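Local coordinates for LRR receptor-like serine/threonine-protein kinase RGI3 (Arabidopsis thaliana, PDB 5HZ0) that acts as a plasma-membrane receptor that binds RGF root-growth peptide hormones through its extracellular leucine-rich repeats and passes their signal on to maintain the root stem cell niche, at residues Ile294-Thr299 and Pro319-Asn324; Ile309-Ile314 and Ala333-Leu338. The protein carries 5 engineered substitutions. One frame throughout, in Å; residues are numbered along the deposited sequence.

Interaction 1. Residues Ile294-Thr299 and Pro319-Asn324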
ATOM      1  N   ILE A 294      -2.994 -17.664  17.780  1.00 11.40           N
ATOM      2  CA  ILE A 294      -2.100 -16.658  18.322  1.00 10.04           C
ATOM      3  C   ILE A 294      -1.734 -17.125  19.723  1.00 10.64           C
ATOM      4  O   ILE A 294      -2.619 -17.347  20.546  1.00  9.31           O
ATOM      5  CB  ILE A 294      -2.749 -15.285  18.415  1.00  6.06           C
ATOM      6  CG1 ILE A 294      -3.596 -15.006  17.178  1.00  2.00           C
ATOM      7  CG2 ILE A 294      -1.665 -14.214  18.596  1.00  5.32           C
ATOM      8  CD1 ILE A 294      -4.336 -13.715  17.233  1.00  2.00           C
ATOM      9  N   PRO A 295      -0.437 -17.352  19.970  1.00  8.85           N
ATOM     10  CA  PRO A 295      -0.027 -17.851  21.289  1.00  5.16           C
ATOM     11  C   PRO A 295      -0.110 -16.754  22.352  1.00  4.64           C
ATOM     12  O   PRO A 295       0.251 -15.612  22.087  1.00  4.48           O
ATOM     13  CB  PRO A 295       1.428 -18.291  21.061  1.00  2.42           C
ATOM     14  CG  PRO A 295       1.900 -17.472  19.889  1.00  5.17           C
ATOM     15  CD  PRO A 295       0.684 -17.318  19.009  1.00  2.95           C
ATOM     16  N   GLU A 296      -0.571 -17.103  23.545  1.00  7.97           N
ATOM     17  CA  GLU A 296      -0.750 -16.113  24.600  1.00 11.76           C
ATOM     18  C   GLU A 296       0.550 -15.447  25.002  1.00 13.32           C
ATOM     19  O   GLU A 296       0.547 -14.302  25.435  1.00 16.98           O
ATOM     20  CB  GLU A 296      -1.418 -16.730  25.820  1.00 12.37           C
ATOM     21  CG  GLU A 296      -2.834 -17.149  25.535  1.00 24.91           C
ATOM     22  CD  GLU A 296      -3.730 -16.949  26.712  1.00 32.06           C
ATOM     23  OE1 GLU A 296      -4.386 -15.883  26.787  1.00 36.56           O
ATOM     24  OE2 GLU A 296      -3.769 -17.858  27.564  1.00 33.99           O
ATOM     25  N   GLU A 297       1.658 -16.158  24.824  1.00  7.30           N
ATOM     26  CA  GLU A 297       2.956 -15.647  25.232  1.00  5.57           C
ATOM     27  C   GLU A 297       3.351 -14.406  24.447  1.00  9.11           C
ATOM     28  O   GLU A 297       4.173 -13.619  24.911  1.00 16.67           O
ATOM     29  CB  GLU A 297       4.025 -16.740  25.154  1.00  7.67           C
ATOM     30  CG  GLU A 297       3.502 -18.013  24.542  1.00 27.97           C
ATOM     31  CD  GLU A 297       3.284 -19.105  25.562  1.00 27.76           C
ATOM     32  OE1 GLU A 297       4.178 -19.310  26.401  1.00 29.84           O
ATOM     33  OE2 GLU A 297       2.225 -19.762  25.511  1.00 22.59           O
ATOM     34  N   LEU A 298       2.736 -14.218  23.285  1.00  8.25           N
ATOM     35  CA  LEU A 298       2.954 -13.023  22.462  1.00  7.67           C
ATOM     36  C   LEU A 298       2.479 -11.778  23.207  1.00  9.33           C
ATOM     37  O   LEU A 298       2.998 -10.676  23.019  1.00 11.10           O
ATOM     38  CB  LEU A 298       2.172 -13.139  21.147  1.00  7.39           C
ATOM     39  CG  LEU A 298       2.848 -13.009  19.782  1.00 10.01           C
ATOM     40  CD1 LEU A 298       1.839 -12.465  18.774  1.00 10.23           C
ATOM     41  CD2 LEU A 298       4.098 -12.149  19.809  1.00  8.17           C
ATOM     42  N   THR A 299       1.476 -11.959  24.055  1.00  8.72           N
ATOM     43  CA  THR A 299       0.989 -10.862  24.880  1.00 14.38           C
ATOM     44  C   THR A 299       1.998 -10.471  25.972  1.00  9.82           C
ATOM     45  O   THR A 299       1.807  -9.470  26.648  1.00  4.09           O
ATOM     46  CB  THR A 299      -0.361 -11.190  25.535  1.00 13.34           C
ATOM     47  OG1 THR A 299      -0.173 -12.223  26.506  1.00  9.05           O
ATOM     48  CG2 THR A 299      -1.378 -11.651  24.486  1.00  2.00           C
ATOM     49  N   PRO A 319      -6.706 -13.718  21.831  1.00  4.26           N
ATOM     50  CA  PRO A 319      -6.530 -13.819  23.287  1.00  5.21           C
ATOM     51  C   PRO A 319      -6.901 -12.525  24.034  1.00  5.98           C
ATOM     52  O   PRO A 319      -6.574 -11.434  23.575  1.00  6.51           O
ATOM     53  CB  PRO A 319      -5.034 -14.130  23.444  1.00  4.21           C
ATOM     54  CG  PRO A 319      -4.397 -13.673  22.157  1.00  7.92           C
ATOM     55  CD  PRO A 319      -5.440 -13.862  21.092  1.00  7.30           C
ATOM     56  N   SER A 320      -7.565 -12.652  25.179  1.00  9.00           N
ATOM     57  CA  SER A 320      -7.936 -11.480  25.979  1.00  7.30           C
ATOM     58  C   SER A 320      -6.720 -10.792  26.598  1.00  5.16           C
ATOM     59  O   SER A 320      -6.714  -9.566  26.761  1.00 11.76           O
ATOM     60  CB  SER A 320      -8.921 -11.882  27.054  1.00  3.65           C
ATOM     61  OG  SER A 320      -8.424 -13.020  27.725  1.00 25.86           O
ATOM     62  N   LEU A 321      -5.661 -11.560  26.871  1.00  2.09           N
ATOM     63  CA  LEU A 321      -4.427 -11.005  27.453  1.00 13.06           C
ATOM     64  C   LEU A 321      -3.766  -9.975  26.544  1.00 12.90           C
ATOM     65  O   LEU A 321      -2.736  -9.396  26.871  1.00 19.17           O
ATOM     66  CB  LEU A 321      -3.434 -12.089  27.875  1.00 13.81           C
ATOM     67  CG  LEU A 321      -3.823 -12.776  29.185  1.00 15.81           C
ATOM     68  CD1 LEU A 321      -2.812 -13.844  29.595  1.00 16.95           C
ATOM     69  CD2 LEU A 321      -4.014 -11.749  30.276  1.00 10.80           C
ATOM     70  N   MET A 322      -4.361  -9.787  25.381  1.00 13.31           N
ATOM     71  CA  MET A 322      -4.004  -8.708  24.482  1.00 21.82           C
ATOM     72  C   MET A 322      -4.030  -7.352  25.192  1.00 19.71           C
ATOM     73  O   MET A 322      -3.358  -6.406  24.765  1.00 20.53           O
ATOM     74  CB  MET A 322      -4.989  -8.692  23.320  1.00 26.98           C
ATOM     75  CG  MET A 322      -4.387  -8.224  22.041  1.00 33.41           C
ATOM     76  SD  MET A 322      -4.109  -9.511  20.808  1.00 20.47           S
ATOM     77  CE  MET A 322      -3.474  -8.414  19.556  1.00  5.27           C
ATOM     78  N   SER A 323      -4.806  -7.251  26.271  1.00 14.20           N
ATOM     79  CA  SER A 323      -4.806  -6.023  27.079  1.00  9.60           C
ATOM     80  C   SER A 323      -3.407  -5.665  27.604  1.00  8.14           C
ATOM     81  O   SER A 323      -3.101  -4.498  27.844  1.00  8.42           O
ATOM     82  CB  SER A 323      -5.790  -6.144  28.238  1.00  9.25           C
ATOM     83  OG  SER A 323      -5.856  -7.485  28.697  1.00  7.96           O
ATOM     84  N   ASN A 324      -2.544  -6.663  27.748  1.00  7.60           N
ATOM     85  CA  ASN A 324      -1.181  -6.410  28.190  1.00 15.21           C
ATOM     86  C   ASN A 324      -0.311  -5.635  27.214  1.00 17.49           C
ATOM     87  O   ASN A 324       0.680  -5.029  27.627  1.00 20.91           O
ATOM     88  CB  ASN A 324      -0.478  -7.699  28.600  1.00 24.31           C
ATOM     89  CG  ASN A 324      -0.744  -8.058  30.034  1.00 33.44           C
ATOM     90  OD1 ASN A 324      -0.311  -7.356  30.947  1.00 42.14           O
ATOM     91  ND2 ASN A 324      -1.471  -9.144  30.249  1.00 35.29           N
TER
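T299 sets its CB over the backbone of the facing turn, 3.3 Å from L321 O. Its OG1 is tucked between its own backbone N and carbonyl carbon (chi1 68°), which lays the oxygen beside L321 CB at 3.5 Å and turns methyl CG2 onto the peptide carbon L321 C, 3.6 Å off. The T299 and L321 side chains cross at about a right angle. A second right-angle crossing joins I294 and P319, where CD1 of the isoleucine lies 4.0 Å from CD of the proline ring. E296 slides past P319 in the opposite sense and then crosses L321, OE1 coming 3.8 Å from L321 CD1. No hydrogen bond spans the two segments; they meet through van der Waals contacts. A glycine in place of T299 would probably open a gap beside the L321-M322 peptide and leave L321 CB without its neighbour. Both segments carry 3-10 turns on the convex side of the solenoid, in adjacent repeats. L298 and M322 each reach inward to L307 of strand 306-308, while S320 O accepts a hydrogen bond from S345 and M322 touches L346, continuing the packing into the following repeat.

Interaction 2. Residues Ile309-Ile314 and Ala333-Leu338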
ATOM      1  N   ILE A 309      -0.415  -9.923  11.302  1.00  9.05           N
ATOM      2  CA  ILE A 309      -0.528 -11.353  11.028  1.00  2.82           C
ATOM      3  C   ILE A 309      -1.527 -11.726   9.934  1.00  5.23           C
ATOM      4  O   ILE A 309      -2.028 -12.851   9.893  1.00  2.00           O
ATOM      5  CB  ILE A 309      -0.682 -12.180  12.316  1.00  5.62           C
ATOM      6  CG1 ILE A 309      -1.980 -11.822  13.038  1.00  2.00           C
ATOM      7  CG2 ILE A 309       0.554 -11.971  13.212  1.00  2.00           C
ATOM      8  CD1 ILE A 309      -2.266 -12.715  14.212  1.00  2.00           C
ATOM      9  N   ASP A 310      -1.947 -10.737   9.163  1.00  9.53           N
ATOM     10  CA  ASP A 310      -2.998 -10.934   8.169  1.00  2.00           C
ATOM     11  C   ASP A 310      -2.613 -11.910   7.054  1.00 10.72           C
ATOM     12  O   ASP A 310      -1.436 -12.244   6.873  1.00  2.00           O
ATOM     13  CB  ASP A 310      -3.398  -9.601   7.557  1.00  2.00           C
ATOM     14  CG  ASP A 310      -2.243  -8.912   6.894  1.00 16.93           C
ATOM     15  OD1 ASP A 310      -1.372  -8.382   7.624  1.00 16.27           O
ATOM     16  OD2 ASP A 310      -2.204  -8.896   5.642  1.00 19.48           O
ATOM     17  N   ASN A 311      -3.639 -12.397   6.352  1.00  9.10           N
ATOM     18  CA  ASN A 311      -3.481 -13.299   5.227  1.00  2.00           C
ATOM     19  C   ASN A 311      -2.670 -14.544   5.564  1.00  3.16           C
ATOM     20  O   ASN A 311      -1.587 -14.778   5.020  1.00  2.00           O
ATOM     21  CB  ASN A 311      -2.907 -12.562   4.021  1.00  2.00           C
ATOM     22  CG  ASN A 311      -3.948 -11.709   3.318  1.00 12.19           C
ATOM     23  OD1 ASN A 311      -4.703 -12.201   2.477  1.00 14.59           O
ATOM     24  ND2 ASN A 311      -3.997 -10.429   3.656  1.00  2.00           N
ATOM     25  N   ASN A 312      -3.232 -15.344   6.462  1.00  2.61           N
ATOM     26  CA  ASN A 312      -2.638 -16.610   6.870  1.00  2.00           C
ATOM     27  C   ASN A 312      -3.728 -17.655   7.120  1.00  6.96           C
ATOM     28  O   ASN A 312      -4.859 -17.523   6.648  1.00  2.00           O
ATOM     29  CB  ASN A 312      -1.785 -16.432   8.125  1.00  9.07           C
ATOM     30  CG  ASN A 312      -0.457 -15.768   7.837  1.00  7.15           C
ATOM     31  OD1 ASN A 312       0.426 -16.384   7.251  1.00  2.00           O
ATOM     32  ND2 ASN A 312      -0.306 -14.501   8.251  1.00  2.00           N
ATOM     33  N   LEU A 313      -3.333 -18.744   7.758  1.00  2.00           N
ATOM     34  CA  LEU A 313      -4.236 -19.804   8.205  1.00 18.90           C
ATOM     35  C   LEU A 313      -4.583 -19.830   9.719  1.00  9.12           C
ATOM     36  O   LEU A 313      -4.961 -20.873  10.254  1.00  7.99           O
ATOM     37  CB  LEU A 313      -3.794 -21.175   7.650  1.00 13.71           C
ATOM     38  CG  LEU A 313      -3.580 -21.271   6.122  1.00 13.53           C
ATOM     39  CD1 LEU A 313      -3.035 -22.643   5.745  1.00 11.07           C
ATOM     40  CD2 LEU A 313      -4.835 -20.943   5.297  1.00  2.00           C
ATOM     41  N   ILE A 314      -4.301 -18.757  10.443  1.00 14.77           N
ATOM     42  CA  ILE A 314      -4.421 -18.783  11.917  1.00  2.55           C
ATOM     43  C   ILE A 314      -5.849 -19.041  12.416  1.00  6.70           C
ATOM     44  O   ILE A 314      -6.798 -18.379  11.991  1.00 11.93           O
ATOM     45  CB  ILE A 314      -3.846 -17.514  12.517  1.00  6.02           C
ATOM     46  CG1 ILE A 314      -2.441 -17.296  11.946  1.00  2.00           C
ATOM     47  CG2 ILE A 314      -3.891 -17.552  14.081  1.00  5.60           C
ATOM     48  CD1 ILE A 314      -1.836 -15.959  12.297  1.00 29.89           C
ATOM     49  N   ALA A 333      -5.121  -8.675  11.850  1.00  4.45           N
ATOM     50  CA  ALA A 333      -5.381 -10.117  11.715  1.00  2.00           C
ATOM     51  C   ALA A 333      -6.272 -10.565  10.525  1.00  5.98           C
ATOM     52  O   ALA A 333      -6.786 -11.688  10.542  1.00  3.15           O
ATOM     53  CB  ALA A 333      -5.876 -10.697  13.023  1.00  6.56           C
ATOM     54  N   TRP A 334      -6.572  -9.666   9.583  1.00  2.00           N
ATOM     55  CA  TRP A 334      -7.542  -9.971   8.516  1.00  2.00           C
ATOM     56  C   TRP A 334      -7.154 -11.147   7.609  1.00  2.00           C
ATOM     57  O   TRP A 334      -5.982 -11.477   7.477  1.00  2.00           O
ATOM     58  CB  TRP A 334      -7.939  -8.726   7.701  1.00  2.00           C
ATOM     59  CG  TRP A 334      -6.838  -8.001   6.957  1.00 18.85           C
ATOM     60  CD1 TRP A 334      -5.936  -7.105   7.478  1.00 15.37           C
ATOM     61  CD2 TRP A 334      -6.554  -8.076   5.545  1.00 14.37           C
ATOM     62  NE1 TRP A 334      -5.100  -6.642   6.480  1.00 12.04           N
ATOM     63  CE2 TRP A 334      -5.461  -7.221   5.291  1.00 11.59           C
ATOM     64  CE3 TRP A 334      -7.117  -8.789   4.478  1.00 20.86           C
ATOM     65  CZ2 TRP A 334      -4.927  -7.059   4.013  1.00 11.88           C
ATOM     66  CZ3 TRP A 334      -6.585  -8.627   3.217  1.00  2.00           C
ATOM     67  CH2 TRP A 334      -5.499  -7.772   2.994  1.00  6.18           C
ATOM     68  N   GLN A 335      -8.168 -11.796   7.030  1.00  2.00           N
ATOM     69  CA  GLN A 335      -7.990 -12.977   6.171  1.00  2.00           C
ATOM     70  C   GLN A 335      -7.280 -14.090   6.925  1.00  2.00           C
ATOM     71  O   GLN A 335      -6.162 -14.501   6.586  1.00  2.00           O
ATOM     72  CB  GLN A 335      -7.260 -12.635   4.857  1.00  6.03           C
ATOM     73  CG  GLN A 335      -7.295 -13.725   3.797  1.00  2.00           C
ATOM     74  CD  GLN A 335      -8.720 -14.166   3.458  1.00  6.06           C
ATOM     75  OE1 GLN A 335      -9.406 -13.529   2.655  1.00  2.00           O
ATOM     76  NE2 GLN A 335      -9.177 -15.247   4.102  1.00  3.11           N
ATOM     77  N   ASN A 336      -7.961 -14.572   7.956  1.00  2.00           N
ATOM     78  CA  ASN A 336      -7.547 -15.756   8.683  1.00  3.73           C
ATOM     79  C   ASN A 336      -8.749 -16.649   8.987  1.00  4.11           C
ATOM     80  O   ASN A 336      -9.836 -16.450   8.451  1.00  7.60           O
ATOM     81  CB  ASN A 336      -6.845 -15.371   9.995  1.00  3.92           C
ATOM     82  CG  ASN A 336      -5.403 -15.061   9.787  1.00  8.70           C
ATOM     83  OD1 ASN A 336      -4.612 -15.959   9.477  1.00  6.22           O
ATOM     84  ND2 ASN A 336      -5.039 -13.779   9.927  1.00  2.00           N
ATOM     85  N   LYS A 337      -8.520 -17.657   9.814  1.00  6.89           N
ATOM     86  CA  LYS A 337      -9.562 -18.511  10.382  1.00 11.06           C
ATOM     87  C   LYS A 337     -10.036 -18.171  11.820  1.00 14.01           C
ATOM     88  O   LYS A 337     -10.523 -19.056  12.531  1.00 14.22           O
ATOM     89  CB  LYS A 337      -9.198 -19.985  10.232  1.00 13.38           C
ATOM     90  CG  LYS A 337      -9.732 -20.598   8.982  1.00  5.98           C
ATOM     91  CD  LYS A 337      -9.033 -20.116   7.748  1.00 19.78           C
ATOM     92  CE  LYS A 337      -9.745 -20.727   6.528  1.00 30.97           C
ATOM     93  NZ  LYS A 337      -9.488 -19.991   5.257  1.00 35.27           N
ATOM     94  N   LEU A 338      -9.744 -16.970  12.310  1.00 12.33           N
ATOM     95  CA  LEU A 338     -10.142 -16.584  13.669  1.00  3.49           C
ATOM     96  C   LEU A 338     -11.639 -16.762  13.965  1.00  2.79           C
ATOM     97  O   LEU A 338     -12.477 -16.376  13.153  1.00  7.04           O
ATOM     98  CB  LEU A 338      -9.759 -15.127  13.942  1.00  8.23           C
ATOM     99  CG  LEU A 338      -8.296 -14.704  13.837  1.00 13.16           C
ATOM    100  CD1 LEU A 338      -8.193 -13.205  14.050  1.00  2.00           C
ATOM    101  CD2 LEU A 338      -7.416 -15.451  14.820  1.00 10.63           C
TER
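D310 and N311 share one face of the W334 indole. D310 CB makes a CH-pi contact 3.6 Å from the centroid of the five-membered ring, and the carboxylate beyond it lies nearly flat on the indole, the planes 13° apart. N311 comes to the same face from above the six-membered ring, its amide standing at 82° to the indole with ND2 foremost, offset toward the rim. That ND2 also donates to the anti lone pair of D310 OD2 (3.1 Å), a bond that holds the amide beside the carboxylate. With the same first torsion (near +60°) on similarly shaped backbones, carboxylate and indole run side by side in the same direction. W334 NE1 donates to the backbone of the bound peptide.

Behind this surface N336 uses its whole amide. Its ND2 donates to A333 O at 2.8 Å and across the contact to I309 O at 3.2 Å, both partners close to its amide plane, while OD1 accepts from I314 N at 3.0 Å. N312 ND2 reaches I309 O from the opposite face of that carbonyl, giving the buried oxygen two donors. The backbones are joined directly by N311 N to W334 O (2.8 Å) and N312 N to Q335 O (3.1 Å).

N312 and N336 occupy the asparagine position of the LxxLxLxxNxL consensus, and the OD1 of N360 accepts from L338 N, as that of N336 does from I314 N: a repeated side-chain-to-backbone bonding of asparagines, typical of leucine-rich repeats, here beside the peptide-recognition motif that includes A333 and W334.

Overall arrangement
Along the chain the segments alternate, 294-299, 309-314, 319-324 and 333-338, and each contact ties one repeat to the next. Interaction 1 joins the predicted repeats LRR 13 and LRR 14 on the convex side of the solenoid; interaction 2 joins LRR 14 and LRR 15, likewise predicted, just past parallel strands 306-308 and 330-332, on the side where the peptide binds. Their centres are 16 Å apart, yet the two meet in the interior, where I294 CD1 packs 3.8 Å from I309 CD1 and I294 also approaches I314 and L338. The pair illustrates how a solenoid is built: van der Waals packing joins the outer turns, while asparagine and backbone bonds hold in register the loops that carry the hormone-recognition residues.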